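Local coordinates for protein Hpr(Ser) kinase (Coxiella burnetii, PDB 3TQF) that probably phosphorylates a serine of the phosphocarrier protein HPr using ATP, and removes that phosphate again, as a bifunctional kinase/phosphatase, at residues L12-M17 and L143-L148; L32-I37 and G76-P81. All coordinates share one frame; numbering follows the deposited sequence.

From the N terminus, the chain enters strand 10-14, turns back through 14-17 into strand 17-23 and then forms helix 29-38. Segment 32-37 of that helix meets 76-81, strand 76-79 and the first residues of helix 80-84, and so closes interaction 2. The larger loop closes only when helix 141-165 brings 143-148 against 12-17 in interaction 1; the smaller loop lies wholly within it, and the two do not cross. Helix 29-38 joins the contacts: L36 packs on L12 and I14, while L32 packs on I145. Together they join strand 10-14, helices 29-38 and 141-165, and the two-stranded sheet 69-72/76-79.

Interaction 1 (L12-M17 and L143-L148); sequences LVIDKM and LLIETL
The carboxylate of E146 is the flat group on the helix side of this contact, and I14 touches that residue at its backbone, not at the carboxylate. The two carboxylate oxygens of E146 are held outside the segments: OE1 is hydrogen-bonded to H41 NE2, and OE2 forms a salt bridge with R39 NH2. The nearly straight chain of E146, with CG anti to the backbone N (chi1 173°), carries the charge away from I14, and the two partners should favour an ionised carboxylate. The motif opposite is a tight beta hairpin whose type I' turn runs from I14 to M17, closed by I14 N to M17 O at 2.8 Å and M17 N to I14 O at 2.9 Å. At the first position of the turn, I14 points its side chain at helix 141-165, and its branches part there. CG2 comes up to E146 CA, 4.5 Å away, while the other branch runs out extended and brings CD1 to 4.4 Å from I145 CG2. This is a light, wholly apolar touch between a strand end and a helix, with no hydrogen bond across it. At the turn, D15 adds a charged tie farther along the same helix, its OD1 forming a salt bridge with R153 NH1. The second subunit covers another part of the helix surface, where its L34 packs on L144 and T147. In the helix itself, L143 O accepts twice, T147 N at 2.9 Å and T147 OG1 at 2.6 Å reaching it from opposite faces of the carbonyl plane.

Interaction 2 (L32-I37 and G76-P81); sequences LSLALI and GIIDVP
I37, which packs on V80, is held in its helix by the backbone bond from I37 N to S33 O, 2.8 Å, the shorter of the two within segment 32-37. One residue earlier, L36 N bonds L32 O at 2.9 Å in the same helical pattern. Between the two segments there is no hydrogen bond; methyl groups do all the touching. I78 CD1, at the end of an extended branch, sits 4.1 Å from both L34 CD1 and L34 CD2, so it meets both methyls of the leucine. The two side chains cross at about a right angle. Helix 29-38 begins within a sequence consistent with a P-loop (Walker A), G23 to S30, as expected in an ATP-dependent HPr kinase, and the side chain of L34 lies near it without touching. The partner segment is strand 76-79, which pairs with strand 69-72, and the first two residues of helix 80-84. I72 of that neighbouring strand packs on both L34 and I78, and T147 of the third subunit does the same, so this patch also belongs to the subunit interface. D79 occupies the N-cap position, its OD1 making a weak bond to K82 N. Just beyond it, V80 points its CB toward helix 29-38, and CG1, anti to the backbone N (chi1 168°), does the touching. I37 answers with CG2, slanting across the valine, and the two methyl carbons, I37 CG2 and V80 CG1, stand 4.1 Å apart.

Interaction 1 (L12-M17 and L143-L148)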
loop_
_atom_site.group_PDB
_atom_site.type_symbol
_atom_site.label_atom_id
_atom_site.label_comp_id
_atom_site.label_asym_id
_atom_site.label_seq_id
_atom_site.Cartn_x
_atom_site.Cartn_y
_atom_site.Cartn_z
ATOM N N LEU A 12 4.869 7.217 -17.639
ATOM C CA LEU A 12 4.646 5.794 -17.413
ATOM C C LEU A 12 3.618 5.278 -18.414
ATOM O O LEU A 12 2.766 6.037 -18.882
ATOM C CB LEU A 12 4.127 5.570 -15.992
ATOM C CG LEU A 12 4.975 6.146 -14.853
ATOM C CD1 LEU A 12 4.111 6.599 -13.707
ATOM C CD2 LEU A 12 6.002 5.127 -14.384
ATOM N N VAL A 13 3.703 3.992 -18.744
ATOM C CA VAL A 13 2.642 3.335 -19.488
ATOM C C VAL A 13 1.769 2.602 -18.475
ATOM O O VAL A 13 2.262 1.747 -17.734
ATOM C CB VAL A 13 3.189 2.360 -20.541
ATOM C CG1 VAL A 13 2.041 1.698 -21.298
ATOM C CG2 VAL A 13 4.111 3.091 -21.509
ATOM N N ILE A 14 0.487 2.972 -18.429
ATOM C CA ILE A 14 -0.480 2.395 -17.506
ATOM C C ILE A 14 -1.731 1.990 -18.265
ATOM O O ILE A 14 -2.420 2.838 -18.825
ATOM C CB ILE A 14 -0.908 3.398 -16.430
ATOM C CG1 ILE A 14 0.309 3.973 -15.698
ATOM C CG2 ILE A 14 -1.856 2.732 -15.446
ATOM C CD1 ILE A 14 -0.035 5.093 -14.710
ATOM N N ASP A 15 -2.022 0.690 -18.274
ATOM C CA ASP A 15 -3.183 0.139 -18.970
ATOM C C ASP A 15 -3.215 0.601 -20.426
ATOM O O ASP A 15 -4.242 1.057 -20.914
ATOM C CB ASP A 15 -4.473 0.537 -18.233
ATOM C CG ASP A 15 -5.699 -0.220 -18.731
ATOM O OD1 ASP A 15 -5.548 -1.350 -19.245
ATOM O OD2 ASP A 15 -6.817 0.321 -18.609
ATOM N N LYS A 16 -2.074 0.490 -21.102
ATOM C CA LYS A 16 -1.905 0.916 -22.506
ATOM C C LYS A 16 -1.841 2.442 -22.714
ATOM O O LYS A 16 -1.585 2.891 -23.831
ATOM C CB LYS A 16 -2.996 0.329 -23.419
ATOM C CG LYS A 16 -3.189 -1.186 -23.343
ATOM C CD LYS A 16 -2.331 -1.947 -24.354
ATOM C CE LYS A 16 -3.103 -3.097 -25.029
ATOM N NZ LYS A 16 -3.917 -3.913 -24.079
HETATM N N MSE A 17 -2.062 3.223 -21.658
HETATM C CA MSE A 17 -2.070 4.682 -21.741
HETATM C C MSE A 17 -0.736 5.278 -21.291
HETATM O O MSE A 17 -0.304 5.071 -20.160
HETATM C CB MSE A 17 -3.155 5.265 -20.830
HETATM C CG MSE A 17 -4.544 4.672 -20.973
HETATM SE SE MSE A 17 -5.580 5.559 -22.342
HETATM C CE MSE A 17 -4.933 4.567 -23.890
ATOM N N LEU A 143 -2.991 2.641 -6.334
ATOM C CA LEU A 143 -4.248 2.026 -6.742
ATOM C C LEU A 143 -5.204 3.086 -7.275
ATOM O O LEU A 143 -5.941 2.836 -8.220
ATOM C CB LEU A 143 -4.888 1.275 -5.572
ATOM C CG LEU A 143 -6.236 0.600 -5.840
ATOM C CD1 LEU A 143 -6.082 -0.557 -6.800
ATOM C CD2 LEU A 143 -6.856 0.138 -4.539
ATOM N N LEU A 144 -5.185 4.267 -6.667
ATOM C CA LEU A 144 -6.079 5.339 -7.074
ATOM C C LEU A 144 -5.742 5.835 -8.470
ATOM O O LEU A 144 -6.626 6.002 -9.308
ATOM C CB LEU A 144 -6.026 6.494 -6.069
ATOM C CG LEU A 144 -6.471 6.158 -4.636
ATOM C CD1 LEU A 144 -6.556 7.419 -3.798
ATOM C CD2 LEU A 144 -7.790 5.420 -4.630
ATOM N N ILE A 145 -4.455 6.048 -8.717
ATOM C CA ILE A 145 -3.972 6.503 -10.018
ATOM C C ILE A 145 -4.182 5.440 -11.092
ATOM O O ILE A 145 -4.550 5.758 -12.216
ATOM C CB ILE A 145 -2.487 6.891 -9.940
ATOM C CG1 ILE A 145 -2.316 8.138 -9.066
ATOM C CG2 ILE A 145 -1.905 7.140 -11.336
ATOM C CD1 ILE A 145 -2.863 9.406 -9.682
ATOM N N GLU A 146 -3.960 4.179 -10.750
ATOM C CA GLU A 146 -4.242 3.083 -11.682
ATOM C C GLU A 146 -5.719 3.047 -12.048
ATOM O O GLU A 146 -6.072 2.850 -13.204
ATOM C CB GLU A 146 -3.826 1.735 -11.083
ATOM C CG GLU A 146 -4.242 0.524 -11.916
ATOM C CD GLU A 146 -3.921 -0.782 -11.236
ATOM O OE1 GLU A 146 -2.757 -1.219 -11.289
ATOM O OE2 GLU A 146 -4.836 -1.378 -10.640
ATOM N N THR A 147 -6.575 3.231 -11.050
ATOM C CA THR A 147 -8.022 3.227 -11.254
ATOM C C THR A 147 -8.469 4.442 -12.069
ATOM O O THR A 147 -9.334 4.326 -12.936
ATOM C CB THR A 147 -8.768 3.196 -9.911
ATOM O OG1 THR A 147 -8.282 2.099 -9.129
ATOM C CG2 THR A 147 -10.259 3.029 -10.124
ATOM N N LEU A 148 -7.869 5.598 -11.787
ATOM C CA LEU A 148 -8.140 6.822 -12.537
ATOM C C LEU A 148 -7.818 6.655 -14.015
ATOM O O LEU A 148 -8.553 7.149 -14.873
ATOM C CB LEU A 148 -7.308 7.973 -11.985
ATOM C CG LEU A 148 -7.602 9.365 -12.533
ATOM C CD1 LEU A 148 -8.900 9.909 -11.954
ATOM C CD2 LEU A 148 -6.445 10.291 -12.220
#

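Interaction 2 (L32-I37 and G76-P81)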
loop_
_atom_site.group_PDB
_atom_site.type_symbol
_atom_site.label_atom_id
_atom_site.label_comp_id
_atom_site.label_asym_id
_atom_site.label_seq_id
_atom_site.Cartn_x
_atom_site.Cartn_y
_atom_site.Cartn_z
ATOM N N LEU A 32 5.673 7.030 -6.361
ATOM C CA LEU A 32 4.483 6.592 -7.088
ATOM C C LEU A 32 4.850 5.778 -8.324
ATOM O O LEU A 32 4.210 4.761 -8.608
ATOM C CB LEU A 32 3.614 7.785 -7.488
ATOM C CG LEU A 32 2.355 7.497 -8.310
ATOM C CD1 LEU A 32 1.500 6.434 -7.644
ATOM C CD2 LEU A 32 1.560 8.784 -8.523
ATOM N N SER A 33 5.871 6.221 -9.058
ATOM C CA SER A 33 6.350 5.474 -10.223
ATOM C C SER A 33 6.737 4.059 -9.814
ATOM O O SER A 33 6.254 3.094 -10.396
ATOM C CB SER A 33 7.543 6.170 -10.885
ATOM O OG SER A 33 7.143 7.348 -11.570
ATOM N N LEU A 34 7.582 3.947 -8.794
ATOM C CA LEU A 34 8.017 2.650 -8.289
ATOM C C LEU A 34 6.822 1.756 -7.962
ATOM O O LEU A 34 6.758 0.615 -8.411
ATOM C CB LEU A 34 8.899 2.819 -7.042
ATOM C CG LEU A 34 9.658 1.570 -6.558
ATOM C CD1 LEU A 34 10.638 1.085 -7.609
ATOM C CD2 LEU A 34 10.384 1.837 -5.243
ATOM N N ALA A 35 5.875 2.281 -7.191
ATOM C CA ALA A 35 4.684 1.520 -6.804
ATOM C C ALA A 35 3.885 1.057 -8.025
ATOM O O ALA A 35 3.430 -0.083 -8.072
ATOM C CB ALA A 35 3.809 2.336 -5.876
ATOM N N LEU A 36 3.733 1.935 -9.013
ATOM C CA LEU A 36 3.063 1.569 -10.256
ATOM C C LEU A 36 3.825 0.481 -11.023
ATOM O O LEU A 36 3.205 -0.419 -11.589
ATOM C CB LEU A 36 2.847 2.801 -11.133
ATOM C CG LEU A 36 1.764 3.760 -10.625
ATOM C CD1 LEU A 36 1.860 5.097 -11.327
ATOM C CD2 LEU A 36 0.380 3.164 -10.809
ATOM N N ILE A 37 5.159 0.548 -11.029
ATOM C CA ILE A 37 5.974 -0.519 -11.633
ATOM C C ILE A 37 5.701 -1.851 -10.927
ATOM O O ILE A 37 5.608 -2.893 -11.570
ATOM C CB ILE A 37 7.514 -0.233 -11.565
ATOM C CG1 ILE A 37 7.891 1.096 -12.233
ATOM C CG2 ILE A 37 8.303 -1.367 -12.222
ATOM C CD1 ILE A 37 7.328 1.278 -13.620
ATOM N N GLY A 76 18.198 6.073 -3.292
ATOM C CA GLY A 76 19.163 6.510 -4.301
ATOM C C GLY A 76 18.699 6.099 -5.685
ATOM O O GLY A 76 17.511 6.131 -5.979
ATOM N N ILE A 77 19.634 5.698 -6.533
ATOM C CA ILE A 77 19.306 5.248 -7.880
ATOM C C ILE A 77 18.747 3.826 -7.862
ATOM O O ILE A 77 19.179 2.990 -7.069
ATOM C CB ILE A 77 20.546 5.318 -8.799
ATOM C CG1 ILE A 77 20.920 6.780 -9.059
ATOM C CG2 ILE A 77 20.294 4.613 -10.125
ATOM C CD1 ILE A 77 19.864 7.548 -9.845
ATOM N N ILE A 78 17.780 3.568 -8.738
ATOM C CA ILE A 78 17.165 2.259 -8.867
ATOM C C ILE A 78 17.227 1.819 -10.326
ATOM O O ILE A 78 16.544 2.391 -11.177
ATOM C CB ILE A 78 15.677 2.286 -8.432
ATOM C CG1 ILE A 78 15.536 2.758 -6.983
ATOM C CG2 ILE A 78 15.041 0.906 -8.592
ATOM C CD1 ILE A 78 14.099 2.971 -6.556
ATOM N N ASP A 79 18.052 0.812 -10.608
ATOM C CA ASP A 79 18.087 0.173 -11.923
ATOM C C ASP A 79 16.823 -0.670 -12.059
ATOM O O ASP A 79 16.810 -1.839 -11.686
ATOM C CB ASP A 79 19.347 -0.696 -12.057
ATOM C CG ASP A 79 19.560 -1.233 -13.471
ATOM O OD1 ASP A 79 18.621 -1.207 -14.291
ATOM O OD2 ASP A 79 20.688 -1.694 -13.761
ATOM N N VAL A 80 15.762 -0.064 -12.587
ATOM C CA VAL A 80 14.448 -0.709 -12.645
ATOM C C VAL A 80 14.446 -2.028 -13.423
ATOM O O VAL A 80 13.846 -2.996 -12.967
ATOM C CB VAL A 80 13.356 0.248 -13.201
ATOM C CG1 VAL A 80 12.078 -0.510 -13.518
ATOM C CG2 VAL A 80 13.077 1.370 -12.211
ATOM N N PRO A 81 15.108 -2.072 -14.595
ATOM C CA PRO A 81 15.233 -3.337 -15.322
ATOM C C PRO A 81 15.846 -4.466 -14.500
ATOM O O PRO A 81 15.317 -5.577 -14.492
ATOM C CB PRO A 81 16.153 -2.979 -16.487
ATOM C CG PRO A 81 15.893 -1.568 -16.741
ATOM C CD PRO A 81 15.543 -0.935 -15.424
#